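Local coordinates for peptidase M28 (Shewanella amazonensis SB2B, PDB 3IIB), which probably acts as a zinc-dependent carboxypeptidase or dipeptidase that hydrolyses peptide bonds at a site holding two metal ions, at residues V274-T278 against R296-Y300; L321-I326 against S433-R438; A327-D331 against G374-L380; A345-H349 against A366-K370. All blocks are in the same frame, centred on the assembly; numbering follows the deposited sequence.

In the fold
Contacts 1 and 3 form the inner part of the set, their centres 11 Å apart: the Y300 ring at the end of strand 293-300 packs on D376 and E329 of contact 3, which also supplies the zinc ligand D331. V274 of contact 1 lies about 9 Å from a zinc ion, measured from its side chain. Contact 2 uses the same strand, 324-329, as contact 3, with centres 16 Å apart, and ties the C-terminal tail to its start. Contact 4, a surface contact, lies 13 Å from contact 2 between centres and is joined to it where L437 O lies 2.7 Å from A345 N; it comes no nearer to contact 1 than about 17 Å between nearest atoms.

Contact 1 (V274-T278 against R296-Y300); sequences VAIVT and RVVLY
With chi1 at 172°, V274 holds CG1 trans to its own backbone N and against both methyls of L299, whose CG in turn is anti to its carbonyl carbon (chi1 -52°), extending the leucine fork to helix 267-285. This is the helix-on-sheet packing of a beta-alpha-beta unit: the chain leaves strand 247-257, returns through helix 267-285 and re-enters the sheet as strand 293-300, which is parallel to the first strand. The two short segments accordingly run almost antiparallel, 166° between their directions, with axes 9.0 Å apart at closest approach.

The interface is apolar and no hydrogen bond crosses it. V274 CG1 comes within 3.9 Å of L299 CD1, the two side chains meeting at about a right angle. V277, nearly a turn further along the helix, points toward the strand and fits CG2 between two neighbours: it lies 3.9 Å from V297 CG1 and 4.1 Å from L299 CD2. V297 and L299 share one strand face, while V298 between them turns away and packs on L253 of strand 247-257.

Other helices close the flanks. L299 also touches A51 and L55 of helix 42-57, and V277 meets Y423 of helix 413-432. The V274 side chain is about 6 Å from that of the zinc ligand H257, so the V274 end of the packing lies close to the metal site.

T278 OG1 comes across V297 CG1, at about a right angle, but its polarity is answered inside the helix: V274 O accepts from T278 OG1 at 2.7 Å and from T278 N at 3.0 Å, the two donors approaching from opposite faces of the carbonyl plane.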
loop_
_atom_site.group_PDB
_atom_site.type_symbol
_atom_site.label_atom_id
_atom_site.label_comp_id
_atom_site.label_asym_id
_atom_site.label_seq_id
_atom_site.Cartn_x
_atom_site.Cartn_y
_atom_site.Cartn_z
ATOM N N VAL A 274 -18.192 10.488 -10.206
ATOM C CA VAL A 274 -19.160 11.505 -9.752
ATOM C C VAL A 274 -18.694 12.943 -10.131
ATOM O O VAL A 274 -19.487 13.771 -10.640
ATOM C CB VAL A 274 -19.388 11.396 -8.229
ATOM C CG1 VAL A 274 -20.231 12.566 -7.722
ATOM C CG2 VAL A 274 -20.047 10.036 -7.890
ATOM N N ALA A 275 -17.417 13.217 -9.875
ATOM C CA ALA A 275 -16.840 14.534 -10.130
ATOM C C ALA A 275 -16.772 14.810 -11.594
ATOM O O ALA A 275 -16.999 15.953 -12.019
ATOM C CB ALA A 275 -15.446 14.644 -9.519
ATOM N N ILE A 276 -16.443 13.784 -12.379
ATOM C CA ILE A 276 -16.274 13.973 -13.823
ATOM C C ILE A 276 -17.590 14.395 -14.434
ATOM O O ILE A 276 -17.664 15.426 -15.129
ATOM C CB ILE A 276 -15.725 12.693 -14.476
ATOM C CG1 ILE A 276 -14.240 12.555 -14.156
ATOM C CG2 ILE A 276 -15.958 12.698 -16.007
ATOM C CD1 ILE A 276 -13.695 11.103 -14.277
ATOM N N VAL A 277 -18.650 13.607 -14.186
ATOM C CA VAL A 277 -19.955 13.916 -14.829
ATOM C C VAL A 277 -20.610 15.175 -14.251
ATOM O O VAL A 277 -21.177 15.997 -15.018
ATOM C CB VAL A 277 -20.930 12.717 -14.881
ATOM C CG1 VAL A 277 -20.274 11.519 -15.642
ATOM C CG2 VAL A 277 -21.437 12.293 -13.479
ATOM N N THR A 278 -20.460 15.408 -12.950
ATOM C CA THR A 278 -21.026 16.637 -12.311
ATOM C C THR A 278 -20.320 17.897 -12.802
ATOM O O THR A 278 -20.974 18.871 -13.182
ATOM C CB THR A 278 -20.987 16.563 -10.794
ATOM O OG1 THR A 278 -21.683 15.386 -10.372
ATOM C CG2 THR A 278 -21.674 17.792 -10.159
ATOM N N ARG A 296 -29.032 15.010 -18.236
ATOM C CA ARG A 296 -29.371 14.471 -16.933
ATOM C C ARG A 296 -28.140 13.764 -16.335
ATOM O O ARG A 296 -27.613 12.800 -16.923
ATOM C CB ARG A 296 -30.563 13.510 -17.057
ATOM C CG ARG A 296 -30.972 12.912 -15.701
ATOM C CD ARG A 296 -32.167 11.993 -15.793
ATOM N NE ARG A 296 -33.376 12.753 -16.108
ATOM C CZ ARG A 296 -34.514 12.224 -16.561
ATOM N NH1 ARG A 296 -34.628 10.904 -16.792
ATOM N NH2 ARG A 296 -35.548 13.014 -16.782
ATOM N N VAL A 297 -27.680 14.270 -15.175
ATOM C CA VAL A 297 -26.632 13.634 -14.397
ATOM C C VAL A 297 -27.312 12.642 -13.476
ATOM O O VAL A 297 -28.201 13.015 -12.728
ATOM C CB VAL A 297 -25.805 14.647 -13.580
ATOM C CG1 VAL A 297 -24.837 13.938 -12.607
ATOM C CG2 VAL A 297 -24.993 15.569 -14.515
ATOM N N VAL A 298 -26.927 11.369 -13.549
ATOM C CA VAL A 298 -27.489 10.384 -12.636
ATOM C C VAL A 298 -26.361 9.802 -11.809
ATOM O O VAL A 298 -25.394 9.253 -12.370
ATOM C CB VAL A 298 -28.269 9.235 -13.350
ATOM C CG1 VAL A 298 -28.863 8.306 -12.324
ATOM C CG2 VAL A 298 -29.301 9.817 -14.261
ATOM N N LEU A 299 -26.490 9.925 -10.485
ATOM C CA LEU A 299 -25.524 9.392 -9.566
ATOM C C LEU A 299 -26.176 8.183 -8.922
ATOM O O LEU A 299 -27.052 8.316 -8.067
ATOM C CB LEU A 299 -25.080 10.440 -8.541
ATOM C CG LEU A 299 -24.594 11.773 -9.078
ATOM C CD1 LEU A 299 -24.137 12.723 -7.943
ATOM C CD2 LEU A 299 -23.427 11.503 -10.034
ATOM N N TYR A 300 -25.813 7.011 -9.424
ATOM C CA TYR A 300 -26.546 5.800 -9.111
ATOM C C TYR A 300 -26.194 5.257 -7.755
ATOM O O TYR A 300 -25.043 5.295 -7.323
ATOM C CB TYR A 300 -26.287 4.687 -10.164
ATOM C CG TYR A 300 -26.864 4.928 -11.547
ATOM C CD1 TYR A 300 -28.163 4.604 -11.817
ATOM C CD2 TYR A 300 -26.096 5.441 -12.580
ATOM C CE1 TYR A 300 -28.717 4.776 -13.093
ATOM C CE2 TYR A 300 -26.639 5.646 -13.842
ATOM C CZ TYR A 300 -27.933 5.285 -14.096
ATOM O OH TYR A 300 -28.458 5.440 -15.359
#

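Contact 2 (L321-I326 against S433-R438); sequences LEKHYI and SKVELR
The Y325 ring carries L437 CD1 over one face, 3.6 Å from the ring centroid in a CH-pi contact, and meets V435 O at its edge, in the ring plane. The guanidinium of R438 has E322 O 3.4 Å above the centre of one face, with water 1 in plane at its edge and the carbonyls of L321 and H324 near that plane.

A trans chi1 of -177°, measured from the backbone N to CG, sends the Y325 ring out to the tail. Its OH then donates to V435 O over 2.6 Å, arriving in the carbonyl plane on a lone pair. S433 OG closes the neighbouring ST turn by accepting from V435 N, which shapes the chain beside the phenol. A phenylalanine here would probably leave V435 O without its phenol donor and the tail less firmly held.

R438 stretches in an extended chain from CG to NE and brings NH2 between two carbonyls. The bond from R438 NH2 to H324 O is 2.9 Å long with an N-H...O angle of 150°; the one to L321 O is bent and weak. Water 1 accepts from R438 NE at 2.8 Å and lies 2.9 Å from Y325 O, to which it can donate, adding a second link to the same strand.

The contact straps the tail after helix 413-432 across the start of strand 324-329, itself parallel to strand 247-257. R293 makes a cation-pi contact with Y325, I326 packs on F426 and M430 of helix 413-432, and V435 and L437 rest on A348 of helix 346-355.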
loop_
_atom_site.group_PDB
_atom_site.type_symbol
_atom_site.label_atom_id
_atom_site.label_comp_id
_atom_site.label_asym_id
_atom_site.label_seq_id
_atom_site.Cartn_x
_atom_site.Cartn_y
_atom_site.Cartn_z
ATOM N N LEU A 321 -37.752 5.855 -21.607
ATOM C CA LEU A 321 -36.512 5.371 -22.266
ATOM C C LEU A 321 -36.463 5.674 -23.751
ATOM O O LEU A 321 -35.395 5.856 -24.339
ATOM C CB LEU A 321 -36.342 3.861 -22.066
ATOM C CG LEU A 321 -36.035 3.457 -20.606
ATOM C CD1 LEU A 321 -35.719 1.972 -20.477
ATOM C CD2 LEU A 321 -34.917 4.275 -19.953
ATOM N N GLU A 322 -37.627 5.677 -24.391
ATOM C CA GLU A 322 -37.653 5.972 -25.803
ATOM C C GLU A 322 -37.118 7.367 -26.071
ATOM O O GLU A 322 -36.551 7.614 -27.132
ATOM C CB GLU A 322 -39.085 5.863 -26.327
ATOM C CG GLU A 322 -39.189 5.821 -27.805
ATOM C CD GLU A 322 -40.538 5.256 -28.227
ATOM O OE1 GLU A 322 -41.506 6.052 -28.313
ATOM O OE2 GLU A 322 -40.604 4.041 -28.525
ATOM N N LYS A 323 -37.310 8.276 -25.120
ATOM C CA LYS A 323 -36.790 9.639 -25.222
ATOM C C LYS A 323 -35.357 9.831 -24.685
ATOM O O LYS A 323 -34.852 10.940 -24.678
ATOM C CB LYS A 323 -37.756 10.605 -24.533
ATOM C CG LYS A 323 -39.031 10.889 -25.345
ATOM C CD LYS A 323 -38.727 11.769 -26.556
ATOM C CE LYS A 323 -39.990 12.132 -27.325
ATOM N NZ LYS A 323 -39.728 13.124 -28.408
ATOM N N HIS A 324 -34.706 8.765 -24.212
ATOM C CA HIS A 324 -33.288 8.807 -23.852
ATOM C C HIS A 324 -32.487 8.754 -25.133
ATOM O O HIS A 324 -32.531 7.767 -25.857
ATOM C CB HIS A 324 -32.889 7.660 -22.937
ATOM C CG HIS A 324 -33.263 7.892 -21.520
ATOM N ND1 HIS A 324 -34.564 8.148 -21.135
ATOM C CD2 HIS A 324 -32.509 7.978 -20.398
ATOM C CE1 HIS A 324 -34.594 8.344 -19.832
ATOM N NE2 HIS A 324 -33.361 8.264 -19.361
ATOM N N TYR A 325 -31.837 9.841 -25.472
ATOM C CA TYR A 325 -31.111 9.912 -26.729
ATOM C C TYR A 325 -29.882 8.988 -26.686
ATOM O O TYR A 325 -29.662 8.188 -27.594
ATOM C CB TYR A 325 -30.728 11.361 -26.987
ATOM C CG TYR A 325 -30.019 11.583 -28.305
ATOM C CD1 TYR A 325 -30.657 11.341 -29.524
ATOM C CD2 TYR A 325 -28.729 12.077 -28.326
ATOM C CE1 TYR A 325 -29.984 11.561 -30.734
ATOM C CE2 TYR A 325 -28.045 12.270 -29.542
ATOM C CZ TYR A 325 -28.692 12.043 -30.706
ATOM O OH TYR A 325 -27.981 12.242 -31.870
ATOM N N ILE A 326 -29.085 9.122 -25.625
ATOM C CA ILE A 326 -27.887 8.317 -25.421
ATOM C C ILE A 326 -27.559 8.368 -23.964
ATOM O O ILE A 326 -27.887 9.353 -23.285
ATOM C CB ILE A 326 -26.713 8.814 -26.278
ATOM C CG1 ILE A 326 -25.574 7.779 -26.295
ATOM C CG2 ILE A 326 -26.214 10.171 -25.771
ATOM C CD1 ILE A 326 -24.670 7.871 -27.563
ATOM N N SER A 433 -26.905 17.168 -31.118
ATOM C CA SER A 433 -26.738 16.408 -32.353
ATOM C C SER A 433 -28.049 16.186 -33.064
ATOM O O SER A 433 -29.087 15.980 -32.439
ATOM C CB SER A 433 -26.145 15.044 -32.055
ATOM O OG SER A 433 -25.872 14.307 -33.258
ATOM N N LYS A 434 -27.991 16.236 -34.381
ATOM C CA LYS A 434 -29.143 15.847 -35.204
ATOM C C LYS A 434 -29.155 14.411 -35.703
ATOM O O LYS A 434 -30.063 14.046 -36.451
ATOM C CB LYS A 434 -29.220 16.804 -36.401
ATOM C CG LYS A 434 -29.338 18.251 -36.002
ATOM C CD LYS A 434 -30.576 18.492 -35.200
ATOM N N VAL A 435 -28.147 13.616 -35.334
ATOM C CA VAL A 435 -28.035 12.253 -35.811
ATOM C C VAL A 435 -29.129 11.394 -35.188
ATOM O O VAL A 435 -29.351 11.415 -33.973
ATOM C CB VAL A 435 -26.627 11.647 -35.502
ATOM C CG1 VAL A 435 -26.482 10.247 -36.123
ATOM C CG2 VAL A 435 -25.510 12.629 -36.013
ATOM N N GLU A 436 -29.748 10.573 -36.030
ATOM C CA GLU A 436 -30.681 9.571 -35.556
ATOM C C GLU A 436 -29.904 8.368 -35.077
ATOM O O GLU A 436 -29.232 7.722 -35.860
ATOM C CB GLU A 436 -31.701 9.199 -36.653
ATOM C CG GLU A 436 -32.593 8.059 -36.247
ATOM C CD GLU A 436 -33.365 8.386 -34.983
ATOM O OE1 GLU A 436 -34.149 9.348 -35.021
ATOM O OE2 GLU A 436 -33.177 7.671 -33.971
ATOM N N LEU A 437 -30.007 8.051 -33.792
ATOM C CA LEU A 437 -29.205 6.985 -33.197
ATOM C C LEU A 437 -29.877 5.598 -33.154
ATOM O O LEU A 437 -29.230 4.594 -32.843
ATOM C CB LEU A 437 -28.729 7.384 -31.791
ATOM C CG LEU A 437 -27.920 8.679 -31.639
ATOM C CD1 LEU A 437 -27.471 8.760 -30.160
ATOM C CD2 LEU A 437 -26.719 8.701 -32.639
ATOM N N ARG A 438 -31.151 5.545 -33.496
ATOM C CA ARG A 438 -31.931 4.338 -33.393
ATOM C C ARG A 438 -32.369 3.909 -34.819
ATOM O O ARG A 438 -32.394 4.727 -35.761
ATOM C CB ARG A 438 -33.136 4.608 -32.493
ATOM C CG ARG A 438 -32.787 4.918 -31.064
ATOM C CD ARG A 438 -34.020 5.165 -30.289
ATOM N NE ARG A 438 -33.709 5.526 -28.904
ATOM C CZ ARG A 438 -34.301 5.003 -27.835
ATOM N NH1 ARG A 438 -35.270 4.119 -27.980
ATOM N NH2 ARG A 438 -33.916 5.352 -26.623
HETATM O O HOH W 1 -31.987 7.766 -29.258
#

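Contact 3 (A327-D331 against G374-L380); sequences AAESD and GPDVSML. With ZN (zinc ion), chain C.
Two acids, E329 and D376, converge with their carboxylate planes 59° apart; their nearest oxygens are modelled too close together for that separation to be trusted. They lie where strand 324-329 of the central sheet runs out toward the two-zinc site of this M28 peptidase.

D376 N donates to E329 OE1 over 2.7 Å, on the syn side of the carboxylate and 23° out of its plane. The extended glutamate chain, its chi1 of 176° placing CG anti to the main-chain N, carries OE1 over to the 3-10 segment 375-377. G374 passes tightly by the strand: a CB there would clash with E329 CB. Water 2 joins the backbones, accepting from E329 N and G374 N at 2.8 Å each.

D331 grips the zinc with both oxygens, OD1 at 2.1 Å and OD2 at 2.3 Å; H257 and D269 complete the protein ligands, with waters 3 and 4. Y300 packs against both E329 and D376. D376 and P375 also touch E303, itself a zinc-binding residue of this protein, so they probably lie behind the metal ligands.

Further back, A327 CB packs on V377 CG1 and L380 CD1. Beside the metal, P375 CG rests 3.6 Å from D331 OD2.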
loop_
_atom_site.group_PDB
_atom_site.type_symbol
_atom_site.label_atom_id
_atom_site.label_comp_id
_atom_site.label_asym_id
_atom_site.label_seq_id
_atom_site.Cartn_x
_atom_site.Cartn_y
_atom_site.Cartn_z
ATOM N N ALA A 327 -26.933 7.310 -23.474
ATOM C CA ALA A 327 -26.477 7.227 -22.096
ATOM C C ALA A 327 -25.009 6.801 -22.015
ATOM O O ALA A 327 -24.583 6.006 -22.833
ATOM C CB ALA A 327 -27.332 6.202 -21.322
ATOM N N ALA A 328 -24.267 7.306 -21.018
ATOM C CA ALA A 328 -22.857 6.942 -20.776
ATOM C C ALA A 328 -22.551 7.089 -19.307
ATOM O O ALA A 328 -23.211 7.868 -18.611
ATOM C CB ALA A 328 -21.862 7.786 -21.605
ATOM N N GLU A 329 -21.591 6.311 -18.835
ATOM C CA GLU A 329 -21.200 6.329 -17.424
ATOM C C GLU A 329 -19.685 6.305 -17.257
ATOM O O GLU A 329 -19.000 5.518 -17.911
ATOM C CB GLU A 329 -21.789 5.158 -16.673
ATOM C CG GLU A 329 -21.308 5.101 -15.240
ATOM C CD GLU A 329 -21.997 4.049 -14.377
ATOM O OE1 GLU A 329 -22.080 2.892 -14.832
ATOM O OE2 GLU A 329 -22.455 4.396 -13.242
ATOM N N SER A 330 -19.195 7.152 -16.359
ATOM C CA SER A 330 -17.783 7.168 -15.947
ATOM C C SER A 330 -17.656 6.292 -14.684
ATOM O O SER A 330 -18.136 6.669 -13.601
ATOM C CB SER A 330 -17.335 8.569 -15.632
ATOM O OG SER A 330 -15.925 8.651 -15.335
ATOM N N ASP A 331 -17.003 5.150 -14.825
ATOM C CA ASP A 331 -16.742 4.248 -13.674
ATOM C C ASP A 331 -15.523 3.369 -13.980
ATOM O O ASP A 331 -15.585 2.153 -13.898
ATOM C CB ASP A 331 -17.934 3.365 -13.366
ATOM C CG ASP A 331 -17.721 2.545 -12.117
ATOM O OD1 ASP A 331 -17.014 3.038 -11.230
ATOM O OD2 ASP A 331 -18.277 1.453 -11.997
ATOM N N GLY A 374 -21.107 1.636 -19.616
ATOM C CA GLY A 374 -20.692 1.385 -18.240
ATOM C C GLY A 374 -21.733 0.623 -17.450
ATOM O O GLY A 374 -22.857 0.425 -17.887
ATOM N N PRO A 375 -21.340 0.171 -16.276
ATOM C CA PRO A 375 -22.150 -0.784 -15.553
ATOM C C PRO A 375 -23.606 -0.386 -15.362
ATOM O O PRO A 375 -24.507 -1.162 -15.690
ATOM C CB PRO A 375 -21.440 -0.884 -14.198
ATOM C CG PRO A 375 -20.101 -0.431 -14.420
ATOM C CD PRO A 375 -20.051 0.422 -15.620
ATOM N N ASP A 376 -23.847 0.813 -14.846
ATOM C CA ASP A 376 -25.216 1.233 -14.547
ATOM C C ASP A 376 -26.110 1.532 -15.760
ATOM O O ASP A 376 -27.332 1.645 -15.607
ATOM C CB ASP A 376 -25.172 2.451 -13.650
ATOM C CG ASP A 376 -24.561 2.135 -12.301
ATOM O OD1 ASP A 376 -25.064 1.186 -11.679
ATOM O OD2 ASP A 376 -23.571 2.806 -11.895
ATOM N N VAL A 377 -25.505 1.694 -16.934
ATOM C CA VAL A 377 -26.277 1.873 -18.165
ATOM C C VAL A 377 -26.216 0.655 -19.091
ATOM O O VAL A 377 -26.761 0.671 -20.205
ATOM C CB VAL A 377 -25.838 3.160 -18.930
ATOM C CG1 VAL A 377 -25.994 4.352 -18.019
ATOM C CG2 VAL A 377 -24.402 3.028 -19.462
ATOM N N SER A 378 -25.590 -0.420 -18.608
ATOM C CA SER A 378 -25.288 -1.567 -19.463
ATOM C C SER A 378 -26.551 -2.356 -19.803
ATOM O O SER A 378 -26.518 -3.169 -20.723
ATOM C CB SER A 378 -24.253 -2.489 -18.813
ATOM O OG SER A 378 -24.743 -3.074 -17.611
HETATM N N MSE A 379 -27.659 -2.105 -19.074
HETATM C CA MSE A 379 -28.920 -2.813 -19.340
HETATM C C MSE A 379 -29.785 -2.062 -20.340
HETATM O O MSE A 379 -30.831 -2.532 -20.792
HETATM C CB MSE A 379 -29.675 -3.117 -18.030
HETATM C CG MSE A 379 -30.380 -1.960 -17.407
HETATM SE SE MSE A 379 -29.193 -0.624 -16.721
HETATM C CE MSE A 379 -28.294 -1.669 -15.386
ATOM N N LEU A 380 -29.348 -0.870 -20.716
ATOM C CA LEU A 380 -30.193 0.006 -21.472
ATOM C C LEU A 380 -30.240 -0.289 -22.982
ATOM O O LEU A 380 -31.292 -0.140 -23.589
ATOM C CB LEU A 380 -29.855 1.494 -21.186
ATOM C CG LEU A 380 -29.935 1.972 -19.725
ATOM C CD1 LEU A 380 -29.627 3.471 -19.682
ATOM C CD2 LEU A 380 -31.315 1.659 -19.104
HETATM ZN ZN ZN C . -17.277 1.374 -9.898
HETATM O O HOH W 2 -20.589 4.280 -20.515
HETATM O O HOH W 3 -15.650 0.189 -11.167
HETATM O O HOH W 4 -17.738 -0.337 -9.095
#

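Contact 4 (A345-H349 against A366-K370); sequences ADTAH and AGNNK
H349 NE2 donates to G367 O over 2.9 Å, the shortest polar bond between segment 345-349, at the start of helix 346-355, and loop 366-370. The N-H...O angle of 144° shows some bend, and the acceptor sits a little out of the imidazole plane. N369 fills one face of the same ring: its CB stands 3.6 Å from the ring centroid, almost exactly on the normal, as a CH-pi contact. The amide of N369 continues the stack, its plane only 12° from that of the imidazole, and the two side chains slide past each other in opposite directions. The imidazole reaches across to the loop on a trans first torsion (chi1 -174°).

A second link is made through water. Water 5 donates to D346 OD1 at 2.7 Å and accepts from N369 ND2 at 2.9 Å, bridging the first turn of helix 346-355 to the loop. The other end of the amide is held too, since N369 OD1 accepts from V344 N just before the helix. Within the loop, N368 OD1 accepts from K370 N at 3.0 Å in an Asx turn, and N368 N bonds to D341 OD1 of strand 337-343.

An alanine in place of H349 would probably leave G367 O without this donor and open a gap against the N369 side chain.

The contact thus fastens helix 346-355 to the loop after strand 365-366, near the protein surface and away from the zinc site. Its chemistry implies a histidine with a proton on NE2, fixed in rotation by one directed bond and one stacked face.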
loop_
_atom_site.group_PDB
_atom_site.type_symbol
_atom_site.label_atom_id
_atom_site.label_comp_id
_atom_site.label_asym_id
_atom_site.label_seq_id
_atom_site.Cartn_x
_atom_site.Cartn_y
_atom_site.Cartn_z
ATOM N N ALA A 345 -27.237 3.121 -34.013
ATOM C CA ALA A 345 -27.606 2.633 -35.319
ATOM C C ALA A 345 -26.391 2.531 -36.246
ATOM O O ALA A 345 -25.475 3.372 -36.211
ATOM C CB ALA A 345 -28.695 3.551 -35.945
ATOM N N ASP A 346 -26.414 1.528 -37.117
ATOM C CA ASP A 346 -25.370 1.381 -38.098
ATOM C C ASP A 346 -25.171 2.699 -38.875
ATOM O O ASP A 346 -24.026 3.101 -39.129
ATOM C CB ASP A 346 -25.667 0.233 -39.066
ATOM C CG ASP A 346 -25.481 -1.151 -38.420
ATOM O OD1 ASP A 346 -24.700 -1.254 -37.439
ATOM O OD2 ASP A 346 -26.123 -2.104 -38.918
ATOM N N THR A 347 -26.277 3.369 -39.230
ATOM C CA THR A 347 -26.214 4.591 -40.036
ATOM C C THR A 347 -25.777 5.831 -39.226
ATOM O O THR A 347 -25.506 6.873 -39.804
ATOM C CB THR A 347 -27.551 4.917 -40.718
ATOM O OG1 THR A 347 -28.574 5.061 -39.716
ATOM C CG2 THR A 347 -27.931 3.836 -41.736
ATOM N N ALA A 348 -25.753 5.722 -37.900
ATOM C CA ALA A 348 -25.256 6.768 -37.012
ATOM C C ALA A 348 -23.765 6.646 -36.687
ATOM O O ALA A 348 -23.196 7.588 -36.183
ATOM C CB ALA A 348 -26.029 6.733 -35.708
ATOM N N HIS A 349 -23.137 5.491 -36.920
ATOM C CA HIS A 349 -21.787 5.247 -36.398
ATOM C C HIS A 349 -20.761 6.236 -36.948
ATOM O O HIS A 349 -20.057 6.876 -36.179
ATOM C CB HIS A 349 -21.342 3.833 -36.706
ATOM C CG HIS A 349 -20.033 3.449 -36.089
ATOM N ND1 HIS A 349 -19.192 2.526 -36.671
ATOM C CD2 HIS A 349 -19.447 3.804 -34.917
ATOM C CE1 HIS A 349 -18.136 2.348 -35.899
ATOM N NE2 HIS A 349 -18.264 3.115 -34.830
ATOM N N ALA A 366 -11.248 7.475 -32.489
ATOM C CA ALA A 366 -12.471 6.863 -33.009
ATOM C C ALA A 366 -12.582 5.418 -32.527
ATOM O O ALA A 366 -11.581 4.686 -32.418
ATOM C CB ALA A 366 -12.522 6.942 -34.537
ATOM N N GLY A 367 -13.804 5.011 -32.258
ATOM C CA GLY A 367 -14.084 3.669 -31.796
ATOM C C GLY A 367 -15.101 2.885 -32.572
ATOM O O GLY A 367 -15.593 3.290 -33.640
ATOM N N ASN A 368 -15.397 1.726 -32.014
ATOM C CA ASN A 368 -16.269 0.754 -32.646
ATOM C C ASN A 368 -17.743 1.023 -32.354
ATOM O O ASN A 368 -18.092 2.064 -31.780
ATOM C CB ASN A 368 -15.856 -0.686 -32.268
ATOM C CG ASN A 368 -16.020 -0.990 -30.805
ATOM O OD1 ASN A 368 -17.034 -0.704 -30.191
ATOM N ND2 ASN A 368 -14.988 -1.590 -30.218
ATOM N N ASN A 369 -18.609 0.107 -32.792
ATOM C CA ASN A 369 -20.075 0.252 -32.593
ATOM C C ASN A 369 -20.657 -0.936 -31.845
ATOM O O ASN A 369 -21.768 -1.388 -32.119
ATOM C CB ASN A 369 -20.810 0.479 -33.921
ATOM C CG ASN A 369 -22.177 1.102 -33.735
ATOM O OD1 ASN A 369 -22.487 1.658 -32.668
ATOM N ND2 ASN A 369 -23.034 0.977 -34.763
ATOM N N LYS A 370 -19.868 -1.435 -30.901
ATOM C CA LYS A 370 -20.222 -2.620 -30.075
ATOM C C LYS A 370 -20.093 -2.342 -28.579
ATOM O O LYS A 370 -19.949 -3.271 -27.783
ATOM C CB LYS A 370 -19.329 -3.803 -30.481
HETATM O O HOH W 5 -22.102 -0.465 -37.134
#